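Local atomic coordinates of putative esterase (Uncultured bacterium, PDB entry 7C4D), a protein that probably hydrolyses carboxylic esters as an esterase of the alpha/beta hydrolase fold, from a marine microorganism of the East Pacific Rise. Residues S130-V133 with K134-K138; I192-I195 with E196-I200. One frame throughout, in Å; residues are numbered along the deposited sequence.

Contact 1 of 2, residues S130-V133 with K134-K138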
ATOM      1  N   SER A 130     -15.850 -11.720   0.575  1.00 75.59           N
ATOM      2  CA  SER A 130     -14.705 -11.419   1.405  1.00 69.99           C
ATOM      3  C   SER A 130     -14.949 -10.095   2.118  1.00 80.68           C
ATOM      4  O   SER A 130     -15.544  -9.187   1.539  1.00 78.18           O
ATOM      5  CB  SER A 130     -13.429 -11.402   0.569  1.00 68.05           C
ATOM      6  OG  SER A 130     -13.245 -10.172  -0.132  1.00 62.61           O
ATOM      7  N   PRO A 131     -14.508  -9.957   3.389  1.00 82.74           N
ATOM      8  CA  PRO A 131     -14.478  -8.657   4.068  1.00 84.66           C
ATOM      9  C   PRO A 131     -13.532  -7.623   3.449  1.00 85.85           C
ATOM     10  O   PRO A 131     -13.683  -6.430   3.691  1.00 84.63           O
ATOM     11  CB  PRO A 131     -14.011  -8.998   5.492  1.00 98.54           C
ATOM     12  CG  PRO A 131     -14.263 -10.486   5.635  1.00 94.86           C
ATOM     13  CD  PRO A 131     -14.055 -11.057   4.248  1.00 84.46           C
ATOM     14  N   ASN A 132     -12.548  -8.072   2.659  1.00 78.39           N
ATOM     15  CA  ASN A 132     -11.715  -7.142   1.916  1.00 70.41           C
ATOM     16  C   ASN A 132     -12.585  -6.355   0.938  1.00 72.23           C
ATOM     17  O   ASN A 132     -12.600  -5.122   0.995  1.00 70.46           O
ATOM     18  CB  ASN A 132     -10.559  -7.816   1.167  1.00 78.03           C
ATOM     19  CG  ASN A 132      -9.587  -6.839   0.523  1.00 80.21           C
ATOM     20  OD1 ASN A 132      -9.563  -5.651   0.840  1.00 86.17           O
ATOM     21  ND2 ASN A 132      -8.743  -7.333  -0.369  1.00 93.81           N
ATOM     22  N   VAL A 133     -13.298  -7.075   0.052  1.00 63.01           N
ATOM     23  CA  VAL A 133     -14.097  -6.448  -0.988  1.00 61.61           C
ATOM     24  C   VAL A 133     -15.207  -5.621  -0.341  1.00 64.59           C
ATOM     25  O   VAL A 133     -15.413  -4.472  -0.726  1.00 67.98           O
ATOM     26  CB  VAL A 133     -14.621  -7.451  -2.025  1.00 62.77           C
ATOM     27  CG1 VAL A 133     -15.622  -6.804  -2.963  1.00 63.56           C
ATOM     28  CG2 VAL A 133     -13.485  -8.100  -2.811  1.00 58.02           C
ATOM     29  N   LYS A 134     -15.811  -6.158   0.725  1.00 63.64           N
ATOM     30  CA  LYS A 134     -16.941  -5.537   1.399  1.00 61.09           C
ATOM     31  C   LYS A 134     -16.530  -4.205   2.001  1.00 64.84           C
ATOM     32  O   LYS A 134     -17.249  -3.213   1.871  1.00 68.60           O
ATOM     33  CB  LYS A 134     -17.499  -6.446   2.492  1.00 67.97           C
ATOM     34  CG  LYS A 134     -18.451  -7.527   2.013  1.00 83.61           C
ATOM     35  CD  LYS A 134     -18.566  -8.706   2.970  1.00 98.56           C
ATOM     36  CE  LYS A 134     -19.850  -9.493   2.781  1.00105.08           C
ATOM     37  NZ  LYS A 134     -20.591  -9.088   1.560  1.00 97.75           N
ATOM     38  N   THR A 135     -15.372  -4.195   2.663  1.00 67.80           N
ATOM     39  CA  THR A 135     -14.929  -3.016   3.388  1.00 61.63           C
ATOM     40  C   THR A 135     -14.577  -1.929   2.392  1.00 56.78           C
ATOM     41  O   THR A 135     -14.911  -0.778   2.621  1.00 60.74           O
ATOM     42  CB  THR A 135     -13.876  -3.346   4.452  1.00 68.25           C
ATOM     43  OG1 THR A 135     -14.608  -4.116   5.402  1.00 77.55           O
ATOM     44  CG2 THR A 135     -13.316  -2.149   5.182  1.00 73.47           C
ATOM     45  N   HIS A 136     -13.960  -2.315   1.273  1.00 62.33           N
ATOM     46  CA  HIS A 136     -13.636  -1.356   0.228  1.00 64.87           C
ATOM     47  C   HIS A 136     -14.908  -0.752  -0.364  1.00 63.33           C
ATOM     48  O   HIS A 136     -14.977   0.460  -0.544  1.00 62.40           O
ATOM     49  CB  HIS A 136     -12.612  -1.937  -0.758  1.00 72.69           C
ATOM     50  CG  HIS A 136     -11.240  -1.826  -0.179  1.00 86.47           C
ATOM     51  ND1 HIS A 136     -10.784  -2.684   0.802  1.00 93.57           N
ATOM     52  CD2 HIS A 136     -10.269  -0.905  -0.344  1.00 88.25           C
ATOM     53  CE1 HIS A 136      -9.580  -2.317   1.184  1.00 85.31           C
ATOM     54  NE2 HIS A 136      -9.249  -1.226   0.509  1.00 87.28           N
ATOM     55  N   LYS A 137     -15.923  -1.594  -0.603  1.00 71.68           N
ATOM     56  CA  LYS A 137     -17.207  -1.163  -1.149  1.00 68.54           C
ATOM     57  C   LYS A 137     -17.831  -0.093  -0.251  1.00 63.62           C
ATOM     58  O   LYS A 137     -18.274   0.945  -0.733  1.00 76.18           O
ATOM     59  CB  LYS A 137     -18.139  -2.361  -1.353  1.00 65.93           C
ATOM     60  CG  LYS A 137     -17.801  -3.269  -2.524  1.00 66.16           C
ATOM     61  CD  LYS A 137     -17.622  -2.526  -3.830  1.00 81.33           C
ATOM     62  CE  LYS A 137     -18.379  -3.177  -4.969  1.00 90.00           C
ATOM     63  NZ  LYS A 137     -18.482  -4.645  -4.768  1.00 87.54           N
ATOM     64  N   LYS A 138     -17.841  -0.345   1.055  1.00 61.51           N
ATOM     65  CA  LYS A 138     -18.277   0.630   2.047  1.00 66.17           C
ATOM     66  C   LYS A 138     -17.503   1.950   1.938  1.00 74.57           C
ATOM     67  O   LYS A 138     -18.113   2.983   1.695  1.00 65.96           O
ATOM     68  CB  LYS A 138     -18.206   0.018   3.444  1.00 68.72           C
ATOM     69  CG  LYS A 138     -19.174  -1.134   3.684  1.00 87.06           C
ATOM     70  CD  LYS A 138     -18.927  -1.857   4.992  1.00105.31           C
ATOM     71  CE  LYS A 138     -18.922  -0.928   6.191  1.00114.38           C
ATOM     72  NZ  LYS A 138     -17.894  -1.319   7.185  1.00125.23           N
TER
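H136 and N132, one helical turn apart, meet with the imidazole ring and the side-chain amide almost perpendicular, their planes 83° apart. The bond runs from the ring to the backbone carbonyl of N132, not to its amide: H136 ND1 donates to N132 O at 3.0 Å, with the oxygen at the ring edge and near its plane. The same oxygen accepts H136 N at 3.1 Å from the opposite face of the carbonyl; two bonds grip it, and the one from ND1 restrains the turn of the ring. T135 repeats the theme: with OG1 beside its own backbone N (chi1 -67°), the hydroxyl donates to P131 O in the carbonyl plane, while T135 N reaches that oxygen from above the plane. At the helix start, S130 is the N-cap, its OG accepting V133 N at 3.1 Å in a nearly straight bond (170°) and also hydrogen-bonded to the backbone carbonyl of D127. V133 and K137 run side by side, V133 CG1 coming to 4.0 Å from K137 NZ. An acetate ion, probably from the crystallisation liquor, lies about 3 Å from the H136 side chain, which is near, without touching, the probable catalytic triad S96, D120 and H253. The opening of helix 131-144 leans N132, V133 and H136 on M203 of helix 199-203.

Contact 2 of 2, residues I192-I195 with E196-I200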
ATOM      1  N   ILE A 192     -10.751   9.488  -6.189  1.00 55.58           N
ATOM      2  CA  ILE A 192     -11.810   8.589  -5.753  1.00 64.80           C
ATOM      3  C   ILE A 192     -12.518   7.955  -6.957  1.00 65.23           C
ATOM      4  O   ILE A 192     -12.903   6.792  -6.917  1.00 68.23           O
ATOM      5  CB  ILE A 192     -12.781   9.342  -4.822  1.00 66.00           C
ATOM      6  CG1 ILE A 192     -11.992  10.127  -3.770  1.00 66.59           C
ATOM      7  CG2 ILE A 192     -13.846   8.432  -4.223  1.00 76.08           C
ATOM      8  CD1 ILE A 192     -12.589  10.128  -2.396  1.00 71.85           C
ATOM      9  N   ASP A 193     -12.653   8.703  -8.051  1.00 61.35           N
ATOM     10  CA  ASP A 193     -13.359   8.194  -9.210  1.00 66.55           C
ATOM     11  C   ASP A 193     -12.587   7.046  -9.848  1.00 62.42           C
ATOM     12  O   ASP A 193     -13.180   6.009 -10.180  1.00 54.60           O
ATOM     13  CB  ASP A 193     -13.680   9.283 -10.241  1.00 76.48           C
ATOM     14  CG  ASP A 193     -14.669   8.786 -11.287  1.00 85.53           C
ATOM     15  OD1 ASP A 193     -15.830   8.501 -10.905  1.00 86.50           O
ATOM     16  OD2 ASP A 193     -14.262   8.631 -12.461  1.00 87.38           O
ATOM     17  N   SER A 194     -11.285   7.261 -10.073  1.00 54.57           N
ATOM     18  CA  SER A 194     -10.454   6.212 -10.641  1.00 54.01           C
ATOM     19  C   SER A 194     -10.443   4.989  -9.716  1.00 57.34           C
ATOM     20  O   SER A 194     -10.536   3.848 -10.178  1.00 52.33           O
ATOM     21  CB  SER A 194      -9.059   6.696 -10.989  1.00 59.50           C
ATOM     22  OG  SER A 194      -8.192   5.610 -11.339  1.00 56.44           O
ATOM     23  N   ILE A 195     -10.373   5.234  -8.404  1.00 58.17           N
ATOM     24  CA  ILE A 195     -10.354   4.141  -7.432  1.00 61.20           C
ATOM     25  C   ILE A 195     -11.607   3.265  -7.600  1.00 60.58           C
ATOM     26  O   ILE A 195     -11.497   2.046  -7.748  1.00 61.77           O
ATOM     27  CB  ILE A 195     -10.168   4.661  -5.986  1.00 54.15           C
ATOM     28  CG1 ILE A 195      -8.767   5.228  -5.723  1.00 54.24           C
ATOM     29  CG2 ILE A 195     -10.533   3.608  -4.969  1.00 49.73           C
ATOM     30  CD1 ILE A 195      -8.625   5.926  -4.375  1.00 62.86           C
ATOM     31  N   GLU A 196     -12.785   3.901  -7.591  1.00 62.66           N
ATOM     32  CA  GLU A 196     -14.078   3.236  -7.746  1.00 64.01           C
ATOM     33  C   GLU A 196     -14.127   2.423  -9.031  1.00 56.34           C
ATOM     34  O   GLU A 196     -14.509   1.260  -8.999  1.00 64.25           O
ATOM     35  CB  GLU A 196     -15.248   4.215  -7.713  1.00 65.92           C
ATOM     36  CG  GLU A 196     -16.601   3.520  -7.743  1.00 90.69           C
ATOM     37  CD  GLU A 196     -17.829   4.398  -7.538  1.00104.57           C
ATOM     38  OE1 GLU A 196     -18.006   5.358  -8.324  1.00112.43           O
ATOM     39  OE2 GLU A 196     -18.612   4.125  -6.596  1.00103.69           O
ATOM     40  N   LYS A 197     -13.696   3.016 -10.148  1.00 54.44           N
ATOM     41  CA  LYS A 197     -13.777   2.335 -11.427  1.00 62.77           C
ATOM     42  C   LYS A 197     -12.572   1.420 -11.639  1.00 69.32           C
ATOM     43  O   LYS A 197     -12.307   1.035 -12.786  1.00 68.74           O
ATOM     44  CB  LYS A 197     -13.880   3.346 -12.577  1.00 77.83           C
ATOM     45  CG  LYS A 197     -15.094   4.269 -12.521  1.00 87.58           C
ATOM     46  CD  LYS A 197     -15.305   5.064 -13.784  1.00 95.77           C
ATOM     47  CE  LYS A 197     -16.566   5.897 -13.723  1.00101.65           C
ATOM     48  NZ  LYS A 197     -17.220   5.964 -15.049  1.00110.00           N
ATOM     49  N   ASN A 198     -11.835   1.105 -10.555  1.00 63.77           N
ATOM     50  CA  ASN A 198     -10.740   0.150 -10.644  1.00 57.44           C
ATOM     51  C   ASN A 198     -10.796  -0.891  -9.522  1.00 57.48           C
ATOM     52  O   ASN A 198      -9.825  -1.644  -9.352  1.00 55.10           O
ATOM     53  CB  ASN A 198      -9.355   0.812 -10.606  1.00 52.65           C
ATOM     54  CG  ASN A 198      -8.967   1.500 -11.887  1.00 55.03           C
ATOM     55  OD1 ASN A 198      -8.246   0.935 -12.715  1.00 47.49           O
ATOM     56  ND2 ASN A 198      -9.452   2.727 -12.042  1.00 55.35           N
ATOM     57  N   ILE A 199     -11.901  -0.932  -8.765  1.00 50.76           N
ATOM     58  CA  ILE A 199     -12.013  -1.848  -7.630  1.00 59.78           C
ATOM     59  C   ILE A 199     -11.819  -3.323  -8.016  1.00 60.33           C
ATOM     60  O   ILE A 199     -11.341  -4.122  -7.219  1.00 58.59           O
ATOM     61  CB  ILE A 199     -13.305  -1.620  -6.817  1.00 63.99           C
ATOM     62  CG1 ILE A 199     -13.208  -2.224  -5.412  1.00 75.26           C
ATOM     63  CG2 ILE A 199     -14.548  -2.102  -7.564  1.00 69.53           C
ATOM     64  CD1 ILE A 199     -12.286  -1.472  -4.457  1.00 81.69           C
ATOM     65  N   ILE A 200     -12.206  -3.710  -9.229  1.00 59.79           N
ATOM     66  CA  ILE A 200     -12.002  -5.081  -9.666  1.00 62.65           C
ATOM     67  C   ILE A 200     -10.504  -5.327  -9.914  1.00 60.80           C
ATOM     68  O   ILE A 200      -9.982  -6.388  -9.581  1.00 51.80           O
ATOM     69  CB  ILE A 200     -12.902  -5.380 -10.899  1.00 65.16           C
ATOM     70  CG1 ILE A 200     -14.394  -5.365 -10.546  1.00 60.54           C
ATOM     71  CG2 ILE A 200     -12.502  -6.659 -11.635  1.00 51.72           C
ATOM     72  CD1 ILE A 200     -14.740  -6.156  -9.304  1.00 68.56           C
TER
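N198 reaches back one turn to S194, its ND2 pointing at S194 O in a hydrogen bond modelled at 2.4 Å, too short to be taken at face value, which leaves the fine geometry doubtful. CG stands beside the backbone N (chi1 -75°), which turns the amide back toward the carbonyl of S194. ND2 also bonds to the carbonyl of D67, and OD1 accepts from M69 N and N201 ND2, so this buried amide is held at both ends. S194 OG, 3.2 Å from N198 ND2 but poorly angled for a bond to it, is likewise tied to the carbonyl of D67. The regular helical pattern holds through E196 N to I192 O and K197 N to D193 O, both at 3.0 Å, and then fails: K197 is the first residue to leave helical backbone angles, and N198 N bonds to I195 O, three residues back, from 63° out of the carbonyl plane. Toward solvent, D193 and K197 cross at an angle; D193 OD2 lies 3.8 Å from K197 CE, and K197 NZ stays 4.7 Å from D193 OD2, opposite charges without a salt bridge. On the other flanks I195 packs on Y33 and M69, and I192, E196 and I199 lean on helix 131-144. The chemistry is that of a break between two short helices: S194 and N198 secure it to the loop carrying D67 and M69, and the carboxamide appears to take up a helix-end carbonyl as well.

In the fold
Both contacts lie within the alpha/beta hydrolase fold, partly buried and about 13 Å apart between centres, each with buried residues on one flank and exposed ones on another. They treat opposite ends of helices. Contact 1 is the start of helix 131-144, where side chains double the bonds to backbone carbonyls along a regular turn; contact 2 is the end of helix 192-196 and its step into helix 199-203, where an asparagine amide is tied to a neighbouring loop. The two meet directly, H136 CB lying 3.7 Å from I199 CD1, in apolar packing that joins the two elements through their buried faces, while lysines of both contacts lie at the surface.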